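Local coordinates for secreted protein ASP-2 (Necator americanus, PDB 1U53) that is of unsettled molecular function but belongs to the secreted CAP (PR-1-like) family and serves as a vaccine antigen against human hookworm infection, at residues 18-23 with 146-151; 70-75 with 156-161; 86-91 with 105-110. All blocks are in the same frame, centred on the assembly; numbering follows the deposited sequence.

Overall arrangement
The three contacts converge on the four-stranded mixed sheet of the CAP domain, which has helices on both faces. Contact 1 lays helix 14-32 on strand 145-152, contact 2 brings the loop after helix 57-67 to strand 157-164, and contact 3 sets helix 97-109 against edge strand 84-90. Their centres lie about 10 to 14 Å apart. Strands 145-152, 157-164 and 84-90 are successive neighbours in the sheet, and the disulfide Cys148-Cys161 ties contact 1 to contact 2. Contact 3 is nested along the chain inside the loops closed by the other two, which themselves interleave, so distant parts of the sequence are locked into one compact layered core.

Contact 1. Residues 18-23 with 146-151; sequences QKFLEM and LGCYVE. Unlike the reference sequence in segment 18-23: Met23 (reference Leu).
Phe20, on helix 14-32, lays its ring on Cys148 of strand 145-152, and every interaction between these two segments is apolar or sulfur-aromatic. The ring meets Cys148 by one face: Cys148 CB lies 3.7 Å from the ring centroid of Phe20 in a CH-pi contact, and Cys148 SG sits 3.8 Å from the same centroid, 18° off the normal. This is a close sulfur-aromatic arrangement in which a flat, polarisable ring accommodates the disulfide that Cys148 makes with Cys161. A chi1 of -87° keeps CG of Phe20 beside its own backbone N and lets the ring reach across to the strand.

Aliphatic packing completes the seam. CG2 of Val150 approaches the ring at its edge, in plane, 3.8 Å from Phe20 CE2. At the other end branched Leu146 puts one methyl, CD2, against the helix backbone, 3.7 Å from Phe20 O and 3.9 Å from Leu21 CA, while Leu21 adds a lighter touch through CD1.

Leu146, Cys148 and Val150, every second residue of the strand, all face this helix. Helix 97-109, whose Ala101 and Ser105 touch Phe20, lies with helix 14-32 on this side of the sheet; Tyr149 points from the other face, where helix 57-67 receives it. Such a sheet held between two helical layers is the alpha-beta-alpha sandwich of the CAP family.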
loop_
_atom_site.group_PDB
_atom_site.type_symbol
_atom_site.label_atom_id
_atom_site.label_comp_id
_atom_site.label_asym_id
_atom_site.label_seq_id
_atom_site.Cartn_x
_atom_site.Cartn_y
_atom_site.Cartn_z
ATOM N N GLN A 18 -7.390 -1.482 11.117
ATOM C CA GLN A 18 -6.566 -0.436 11.705
ATOM C C GLN A 18 -5.107 -0.676 11.419
ATOM O O GLN A 18 -4.380 0.257 11.101
ATOM C CB GLN A 18 -6.805 -0.360 13.218
ATOM C CG GLN A 18 -8.210 0.176 13.512
ATOM C CD GLN A 18 -8.510 0.308 15.007
ATOM O OE1 GLN A 18 -7.838 -0.287 15.851
ATOM N NE2 GLN A 18 -9.526 1.094 15.330
ATOM N N LYS A 19 -4.679 -1.936 11.492
ATOM C CA LYS A 19 -3.262 -2.230 11.257
ATOM C C LYS A 19 -2.879 -1.874 9.842
ATOM O O LYS A 19 -1.860 -1.226 9.597
ATOM C CB LYS A 19 -2.967 -3.703 11.575
ATOM C CG LYS A 19 -1.504 -4.102 11.480
ATOM C CD LYS A 19 -0.695 -3.338 12.520
ATOM C CE LYS A 19 0.728 -3.774 12.584
ATOM N NZ LYS A 19 1.467 -2.818 13.489
ATOM N N PHE A 20 -3.726 -2.253 8.894
ATOM C CA PHE A 20 -3.413 -1.935 7.486
ATOM C C PHE A 20 -3.299 -0.431 7.271
ATOM O O PHE A 20 -2.337 0.047 6.707
ATOM C CB PHE A 20 -4.504 -2.471 6.538
ATOM C CG PHE A 20 -4.284 -3.888 6.100
ATOM C CD1 PHE A 20 -3.118 -4.259 5.417
ATOM C CD2 PHE A 20 -5.221 -4.863 6.379
ATOM C CE1 PHE A 20 -2.920 -5.634 5.004
ATOM C CE2 PHE A 20 -5.031 -6.213 5.949
ATOM C CZ PHE A 20 -3.880 -6.569 5.279
ATOM N N LEU A 21 -4.292 0.332 7.751
ATOM C CA LEU A 21 -4.272 1.759 7.507
ATOM C C LEU A 21 -3.094 2.439 8.250
ATOM O O LEU A 21 -2.350 3.249 7.667
ATOM C CB LEU A 21 -5.600 2.392 7.966
ATOM C CG LEU A 21 -5.682 3.870 7.611
ATOM C CD1 LEU A 21 -5.729 4.130 6.063
ATOM C CD2 LEU A 21 -6.859 4.510 8.300
ATOM N N GLU A 22 -2.900 2.104 9.524
ATOM C CA GLU A 22 -1.791 2.754 10.272
ATOM C C GLU A 22 -0.414 2.446 9.695
ATOM O O GLU A 22 0.422 3.365 9.574
ATOM C CB GLU A 22 -1.857 2.318 11.735
ATOM C CG GLU A 22 -3.112 2.913 12.348
ATOM C CD GLU A 22 -3.371 2.438 13.732
ATOM O OE1 GLU A 22 -2.472 1.771 14.292
ATOM O OE2 GLU A 22 -4.490 2.730 14.238
ATOM N N MET A 23 -0.187 1.181 9.337
ATOM C CA MET A 23 1.066 0.753 8.712
ATOM C C MET A 23 1.256 1.469 7.399
ATOM O O MET A 23 2.336 1.937 7.080
ATOM C CB MET A 23 1.066 -0.737 8.386
ATOM C CG MET A 23 1.011 -1.602 9.515
ATOM S SD MET A 23 2.516 -2.525 9.847
ATOM C CE MET A 23 3.666 -2.575 8.567
ATOM N N LEU A 146 -7.678 3.060 0.851
ATOM C CA LEU A 146 -7.139 1.735 1.059
ATOM C C LEU A 146 -8.266 0.862 1.537
ATOM O O LEU A 146 -9.066 1.302 2.365
ATOM C CB LEU A 146 -6.072 1.795 2.189
ATOM C CG LEU A 146 -5.442 0.457 2.547
ATOM C CD1 LEU A 146 -4.604 -0.022 1.384
ATOM C CD2 LEU A 146 -4.541 0.581 3.806
ATOM N N GLY A 147 -8.346 -0.374 1.055
ATOM C CA GLY A 147 -9.325 -1.311 1.637
ATOM C C GLY A 147 -8.721 -2.694 1.454
ATOM O O GLY A 147 -8.233 -2.991 0.370
ATOM N N CYS A 148 -8.737 -3.538 2.494
ATOM C CA CYS A 148 -8.102 -4.846 2.380
ATOM C C CYS A 148 -8.962 -5.944 2.966
ATOM O O CYS A 148 -9.862 -5.686 3.742
ATOM C CB CYS A 148 -6.771 -4.825 3.167
ATOM S SG CYS A 148 -5.701 -3.406 2.810
ATOM N N TYR A 149 -8.606 -7.179 2.647
ATOM C CA TYR A 149 -9.286 -8.319 3.264
ATOM C C TYR A 149 -8.287 -9.445 3.456
ATOM O O TYR A 149 -7.422 -9.665 2.586
ATOM C CB TYR A 149 -10.462 -8.760 2.390
ATOM C CG TYR A 149 -11.446 -9.675 3.106
ATOM C CD1 TYR A 149 -12.517 -9.135 3.828
ATOM C CD2 TYR A 149 -11.280 -11.064 3.086
ATOM C CE1 TYR A 149 -13.376 -9.976 4.515
ATOM C CE2 TYR A 149 -12.138 -11.893 3.759
ATOM C CZ TYR A 149 -13.191 -11.355 4.465
ATOM O OH TYR A 149 -14.087 -12.197 5.120
ATOM N N VAL A 150 -8.417 -10.171 4.573
ATOM C CA VAL A 150 -7.591 -11.345 4.911
ATOM C C VAL A 150 -8.517 -12.521 5.024
ATOM O O VAL A 150 -9.515 -12.479 5.800
ATOM C CB VAL A 150 -6.879 -11.176 6.246
ATOM C CG1 VAL A 150 -6.028 -12.404 6.579
ATOM C CG2 VAL A 150 -6.040 -9.865 6.254
ATOM N N GLU A 151 -8.227 -13.549 4.231
ATOM C CA GLU A 151 -9.050 -14.756 4.203
ATOM C C GLU A 151 -8.254 -15.953 4.657
ATOM O O GLU A 151 -7.159 -16.191 4.164
ATOM C CB GLU A 151 -9.547 -15.011 2.777
ATOM C CG GLU A 151 -10.449 -16.267 2.610
ATOM C CD GLU A 151 -11.825 -16.180 3.261
ATOM O OE1 GLU A 151 -12.114 -15.209 3.980
ATOM O OE2 GLU A 151 -12.625 -17.154 3.085
#

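Contact 2. Residues 70-75 with 156-161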
loop_
_atom_site.group_PDB
_atom_site.type_symbol
_atom_site.label_atom_id
_atom_site.label_comp_id
_atom_site.label_asym_id
_atom_site.label_seq_id
_atom_site.Cartn_x
_atom_site.Cartn_y
_atom_site.Cartn_z
ATOM N N CYS A 70 -9.772 -17.583 -2.880
ATOM C CA CYS A 70 -8.712 -18.438 -2.357
ATOM C C CYS A 70 -7.811 -18.978 -3.476
ATOM O O CYS A 70 -7.400 -20.124 -3.456
ATOM C CB CYS A 70 -9.310 -19.579 -1.508
ATOM S SG CYS A 70 -9.834 -18.955 0.112
ATOM N N VAL A 71 -7.559 -18.124 -4.465
ATOM C CA VAL A 71 -6.574 -18.354 -5.527
ATOM C C VAL A 71 -5.635 -17.158 -5.459
ATOM O O VAL A 71 -6.076 -15.995 -5.474
ATOM C CB VAL A 71 -7.206 -18.398 -6.901
ATOM C CG1 VAL A 71 -6.132 -18.676 -7.937
ATOM C CG2 VAL A 71 -8.284 -19.528 -6.949
ATOM N N PHE A 72 -4.349 -17.442 -5.331
ATOM C CA PHE A 72 -3.357 -16.353 -5.261
ATOM C C PHE A 72 -3.183 -15.758 -6.658
ATOM O O PHE A 72 -2.402 -16.276 -7.468
ATOM C CB PHE A 72 -2.021 -16.915 -4.762
ATOM C CG PHE A 72 -0.956 -15.858 -4.511
ATOM C CD1 PHE A 72 -1.029 -15.009 -3.414
ATOM C CD2 PHE A 72 0.111 -15.706 -5.378
ATOM C CE1 PHE A 72 -0.042 -14.052 -3.210
ATOM C CE2 PHE A 72 1.118 -14.746 -5.164
ATOM C CZ PHE A 72 1.025 -13.905 -4.096
ATOM N N LYS A 73 -3.918 -14.681 -6.954
ATOM C CA LYS A 73 -3.880 -14.119 -8.298
ATOM C C LYS A 73 -4.419 -12.705 -8.264
ATOM O O LYS A 73 -5.411 -12.413 -7.596
ATOM C CB LYS A 73 -4.758 -14.963 -9.253
ATOM C CG LYS A 73 -4.487 -14.655 -10.737
ATOM C CD LYS A 73 -5.551 -15.297 -11.637
ATOM C CE LYS A 73 -5.257 -14.988 -13.114
ATOM N NZ LYS A 73 -3.815 -15.194 -13.449
ATOM N N HIS A 74 -3.775 -11.840 -9.024
ATOM C CA HIS A 74 -4.334 -10.508 -9.252
ATOM C C HIS A 74 -5.683 -10.588 -9.941
ATOM O O HIS A 74 -5.906 -11.430 -10.828
ATOM C CB HIS A 74 -3.353 -9.647 -10.058
ATOM C CG HIS A 74 -2.324 -9.002 -9.197
ATOM N ND1 HIS A 74 -1.009 -9.413 -9.173
ATOM C CD2 HIS A 74 -2.433 -8.023 -8.267
ATOM C CE1 HIS A 74 -0.344 -8.681 -8.291
ATOM N NE2 HIS A 74 -1.185 -7.820 -7.746
ATOM N N SER A 75 -6.559 -9.666 -9.560
ATOM C CA SER A 75 -7.868 -9.537 -10.180
ATOM C C SER A 75 -7.782 -8.752 -11.473
ATOM O O SER A 75 -6.883 -7.924 -11.705
ATOM C CB SER A 75 -8.863 -8.827 -9.215
ATOM O OG SER A 75 -8.340 -7.562 -8.793
ATOM N N MET A 156 -3.756 -21.544 2.810
ATOM C CA MET A 156 -2.977 -20.315 2.907
ATOM C C MET A 156 -3.802 -19.267 3.629
ATOM O O MET A 156 -5.036 -19.332 3.640
ATOM C CB MET A 156 -2.608 -19.754 1.520
ATOM C CG MET A 156 -3.851 -19.350 0.689
ATOM S SD MET A 156 -3.314 -18.583 -0.863
ATOM C CE MET A 156 -4.882 -18.625 -1.720
ATOM N N CYS A 157 -3.112 -18.293 4.197
ATOM C CA CYS A 157 -3.771 -17.094 4.695
ATOM C C CYS A 157 -3.557 -16.122 3.541
ATOM O O CYS A 157 -2.402 -15.885 3.169
ATOM C CB CYS A 157 -3.080 -16.581 5.967
ATOM S SG CYS A 157 -3.760 -14.978 6.500
ATOM N N TYR A 158 -4.644 -15.618 2.928
ATOM C CA TYR A 158 -4.532 -14.856 1.683
ATOM C C TYR A 158 -4.974 -13.410 1.927
ATOM O O TYR A 158 -6.065 -13.164 2.441
ATOM C CB TYR A 158 -5.388 -15.541 0.602
ATOM C CG TYR A 158 -5.391 -14.883 -0.749
ATOM C CD1 TYR A 158 -4.219 -14.325 -1.289
ATOM C CD2 TYR A 158 -6.526 -14.897 -1.541
ATOM C CE1 TYR A 158 -4.208 -13.728 -2.555
ATOM C CE2 TYR A 158 -6.533 -14.270 -2.806
ATOM C CZ TYR A 158 -5.380 -13.704 -3.309
ATOM O OH TYR A 158 -5.398 -13.124 -4.563
ATOM N N VAL A 159 -4.087 -12.457 1.595
ATOM C CA VAL A 159 -4.309 -11.039 1.913
ATOM C C VAL A 159 -4.351 -10.288 0.619
ATOM O O VAL A 159 -3.439 -10.404 -0.212
ATOM C CB VAL A 159 -3.127 -10.477 2.722
ATOM C CG1 VAL A 159 -3.255 -8.984 2.970
ATOM C CG2 VAL A 159 -2.975 -11.266 4.057
ATOM N N VAL A 160 -5.358 -9.460 0.480
ATOM C CA VAL A 160 -5.458 -8.586 -0.670
ATOM C C VAL A 160 -5.736 -7.187 -0.175
ATOM O O VAL A 160 -6.671 -6.976 0.584
ATOM C CB VAL A 160 -6.647 -9.051 -1.555
ATOM C CG1 VAL A 160 -6.843 -8.134 -2.787
ATOM C CG2 VAL A 160 -6.417 -10.458 -2.053
ATOM N N CYS A 161 -4.939 -6.203 -0.620
ATOM C CA CYS A 161 -5.305 -4.788 -0.433
ATOM C C CYS A 161 -5.583 -4.133 -1.786
ATOM O O CYS A 161 -4.898 -4.443 -2.766
ATOM C CB CYS A 161 -4.159 -4.002 0.198
ATOM S SG CYS A 161 -4.008 -4.307 1.981
#
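The phenol oxygen of Tyr158 receives the backbone N-H of Lys73 at 3.2 Å from N to OH, in a nearly straight bond with an N-H...O angle of 168°. The same oxygen is hydrogen-bonded to OD1 of Asn66, while the ND2 of that asparagine bonds to Lys73 O. One amide thus fastens both the tyrosine and the loop residue beside it, and the buried hydroxyl is held from two sources. Tyrosine suits the place because its long, rigid side chain carries a polar tip from the strand to the loop backbone. With chi1 at 180°, CG is anti to the tyrosine's own N, and the ring extends toward residues 70-75.

Along that ring the loop backbone packs closely, Val71 O coming 3.2 Å from Tyr158 CE2. Phe72 adds an aromatic neighbour: its CD1 touches Tyr158 CE1 at 3.5 Å, with the ring planes 61° apart and the centroids 5.9 Å apart. The rings touch by their borders and do not stack, and Phe72 also touches Ile87 and Met89 of strand 84-90.

Met156, just before the strand, packs against the start of the loop. Its extended chain carries the terminal CE to 3.4 Å from Cys70 O, and SD lies 4.4 Å from Phe72 CB; a long, unbranched thioether can lay its methyl against backbone atoms. Cys70 itself has a positive phi, by which the chain leaves helical geometry, and its disulfide links the loop start to Cys153, just beyond strand 145-152. Val160, like Tyr158, faces helix 57-67. The contact therefore joins the loop following that helix to this face of the central sheet in the CAP-family alpha-beta-alpha sandwich.

Contact 3. Residues 86-91 with 105-110; sequences NIFMSS and SKAWFG
Trp108 of helix 97-109 sets a face of its indole against CB of Asn86 on strand 84-90, joining a helical layer of the CAP alpha-beta-alpha sandwich to the outermost strand of its sheet. Asn86 CB sits over the centre of the six-membered ring, 3.5 Å from the centroid and 13° off the normal, a CH-pi contact. Ser105 N, from the tryptophan's own helix, lies above the rim of the opposite face. The broad indole suits this seam, and its ring also stacks with His134. The amide of Asn86 is inclined across the indole, the two planes 42° apart; both bonds of its buried ND2, to Tyr163 OH and His134 O, fix the flip of the group.

Phe88, two residues on, faces the helix too. Its CB packs 3.7 Å from Trp108 CZ2, while farther out CE1 comes 3.8 Å from Ala107 CB, where a small methyl leaves room for the ring.

Asn86 and Phe88 pair through their backbones with strand 157-164, and the carbonyl between them is taken up by the indole: Trp108 NE1 donates to Ile87 O at 2.9 Å, the oxygen lying near the indole plane but the donor standing 65° out of the carbonyl plane.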
loop_
_atom_site.group_PDB
_atom_site.type_symbol
_atom_site.label_atom_id
_atom_site.label_comp_id
_atom_site.label_asym_id
_atom_site.label_seq_id
_atom_site.Cartn_x
_atom_site.Cartn_y
_atom_site.Cartn_z
ATOM N N ASN A 86 -2.407 -5.064 -4.248
ATOM C CA ASN A 86 -1.221 -5.836 -3.783
ATOM C C ASN A 86 -1.740 -7.110 -3.178
ATOM O O ASN A 86 -2.748 -7.105 -2.484
ATOM C CB ASN A 86 -0.500 -5.093 -2.664
ATOM C CG ASN A 86 0.432 -4.016 -3.193
ATOM O OD1 ASN A 86 0.910 -4.144 -4.332
ATOM N ND2 ASN A 86 0.785 -3.031 -2.356
ATOM N N ILE A 87 -1.059 -8.231 -3.452
ATOM C CA ILE A 87 -1.526 -9.493 -2.856
ATOM C C ILE A 87 -0.386 -10.162 -2.070
ATOM O O ILE A 87 0.810 -9.886 -2.317
ATOM C CB ILE A 87 -2.087 -10.477 -3.918
ATOM C CG1 ILE A 87 -1.006 -10.883 -4.920
ATOM C CG2 ILE A 87 -3.328 -9.871 -4.580
ATOM C CD1 ILE A 87 -1.525 -11.911 -5.963
ATOM N N PHE A 88 -0.741 -10.977 -1.069
ATOM C CA PHE A 88 0.275 -11.613 -0.205
ATOM C C PHE A 88 -0.293 -12.916 0.291
ATOM O O PHE A 88 -1.510 -13.036 0.487
ATOM C CB PHE A 88 0.602 -10.713 1.008
ATOM C CG PHE A 88 1.409 -11.386 2.114
ATOM C CD1 PHE A 88 2.786 -11.428 2.069
ATOM C CD2 PHE A 88 0.755 -11.949 3.207
ATOM C CE1 PHE A 88 3.533 -12.045 3.130
ATOM C CE2 PHE A 88 1.478 -12.596 4.255
ATOM C CZ PHE A 88 2.882 -12.626 4.188
ATOM N N MET A 89 0.567 -13.905 0.503
ATOM C CA MET A 89 0.048 -15.118 1.153
ATOM C C MET A 89 1.089 -15.676 2.108
ATOM O O MET A 89 2.306 -15.517 1.911
ATOM C CB MET A 89 -0.339 -16.192 0.146
ATOM C CG MET A 89 0.842 -16.662 -0.711
ATOM S SD MET A 89 0.329 -17.996 -1.796
ATOM C CE MET A 89 0.388 -19.339 -0.667
ATOM N N SER A 90 0.568 -16.374 3.125
ATOM C CA SER A 90 1.381 -17.141 4.049
ATOM C C SER A 90 0.818 -18.551 4.137
ATOM O O SER A 90 -0.366 -18.748 4.023
ATOM C CB SER A 90 1.243 -16.517 5.442
ATOM O OG SER A 90 1.764 -17.368 6.440
ATOM N N SER A 91 1.665 -19.546 4.395
ATOM C CA SER A 91 1.162 -20.896 4.566
ATOM C C SER A 91 0.494 -21.122 5.930
ATOM O O SER A 91 -0.115 -22.176 6.119
ATOM C CB SER A 91 2.333 -21.904 4.467
ATOM O OG SER A 91 3.153 -21.710 5.624
ATOM N N SER A 105 2.139 -6.063 4.888
ATOM C CA SER A 105 2.562 -4.681 4.692
ATOM C C SER A 105 4.076 -4.635 4.749
ATOM O O SER A 105 4.696 -3.931 3.953
ATOM C CB SER A 105 1.935 -3.772 5.764
ATOM O OG SER A 105 0.480 -3.821 5.695
ATOM N N LYS A 106 4.692 -5.392 5.659
ATOM C CA LYS A 106 6.169 -5.463 5.711
ATOM C C LYS A 106 6.762 -6.069 4.439
ATOM O O LYS A 106 7.794 -5.605 3.970
ATOM C CB LYS A 106 6.644 -6.293 6.917
ATOM C CG LYS A 106 6.396 -5.625 8.263
ATOM C CD LYS A 106 6.776 -6.664 9.322
ATOM C CE LYS A 106 7.084 -6.088 10.652
ATOM N NZ LYS A 106 7.403 -7.223 11.627
ATOM N N ALA A 107 6.155 -7.137 3.896
ATOM C CA ALA A 107 6.699 -7.823 2.708
ATOM C C ALA A 107 6.654 -6.906 1.494
ATOM O O ALA A 107 7.558 -6.896 0.655
ATOM C CB ALA A 107 5.889 -9.095 2.405
ATOM N N TRP A 108 5.555 -6.166 1.390
ATOM C CA TRP A 108 5.393 -5.237 0.259
ATOM C C TRP A 108 6.384 -4.103 0.378
ATOM O O TRP A 108 7.086 -3.757 -0.583
ATOM C CB TRP A 108 3.971 -4.679 0.200
ATOM C CG TRP A 108 2.917 -5.762 -0.070
ATOM C CD1 TRP A 108 3.082 -6.932 -0.773
ATOM C CD2 TRP A 108 1.552 -5.726 0.347
ATOM N NE1 TRP A 108 1.893 -7.654 -0.775
ATOM C CE2 TRP A 108 0.952 -6.935 -0.076
ATOM C CE3 TRP A 108 0.783 -4.797 1.102
ATOM C CZ2 TRP A 108 -0.391 -7.212 0.152
ATOM C CZ3 TRP A 108 -0.558 -5.088 1.339
ATOM C CH2 TRP A 108 -1.119 -6.316 0.880
ATOM N N PHE A 109 6.399 -3.474 1.545
ATOM C CA PHE A 109 7.263 -2.314 1.736
ATOM C C PHE A 109 8.722 -2.707 1.655
ATOM O O PHE A 109 9.550 -1.902 1.237
ATOM C CB PHE A 109 6.953 -1.672 3.071
ATOM C CG PHE A 109 7.679 -0.372 3.261
ATOM C CD1 PHE A 109 7.149 0.812 2.727
ATOM C CD2 PHE A 109 8.883 -0.338 3.945
ATOM C CE1 PHE A 109 7.818 2.015 2.900
ATOM C CE2 PHE A 109 9.570 0.870 4.091
ATOM C CZ PHE A 109 9.041 2.033 3.583
ATOM N N GLY A 110 9.029 -3.953 2.008
ATOM C CA GLY A 110 10.426 -4.402 2.070
ATOM C C GLY A 110 11.150 -4.438 0.737
ATOM O O GLY A 110 12.375 -4.479 0.721
#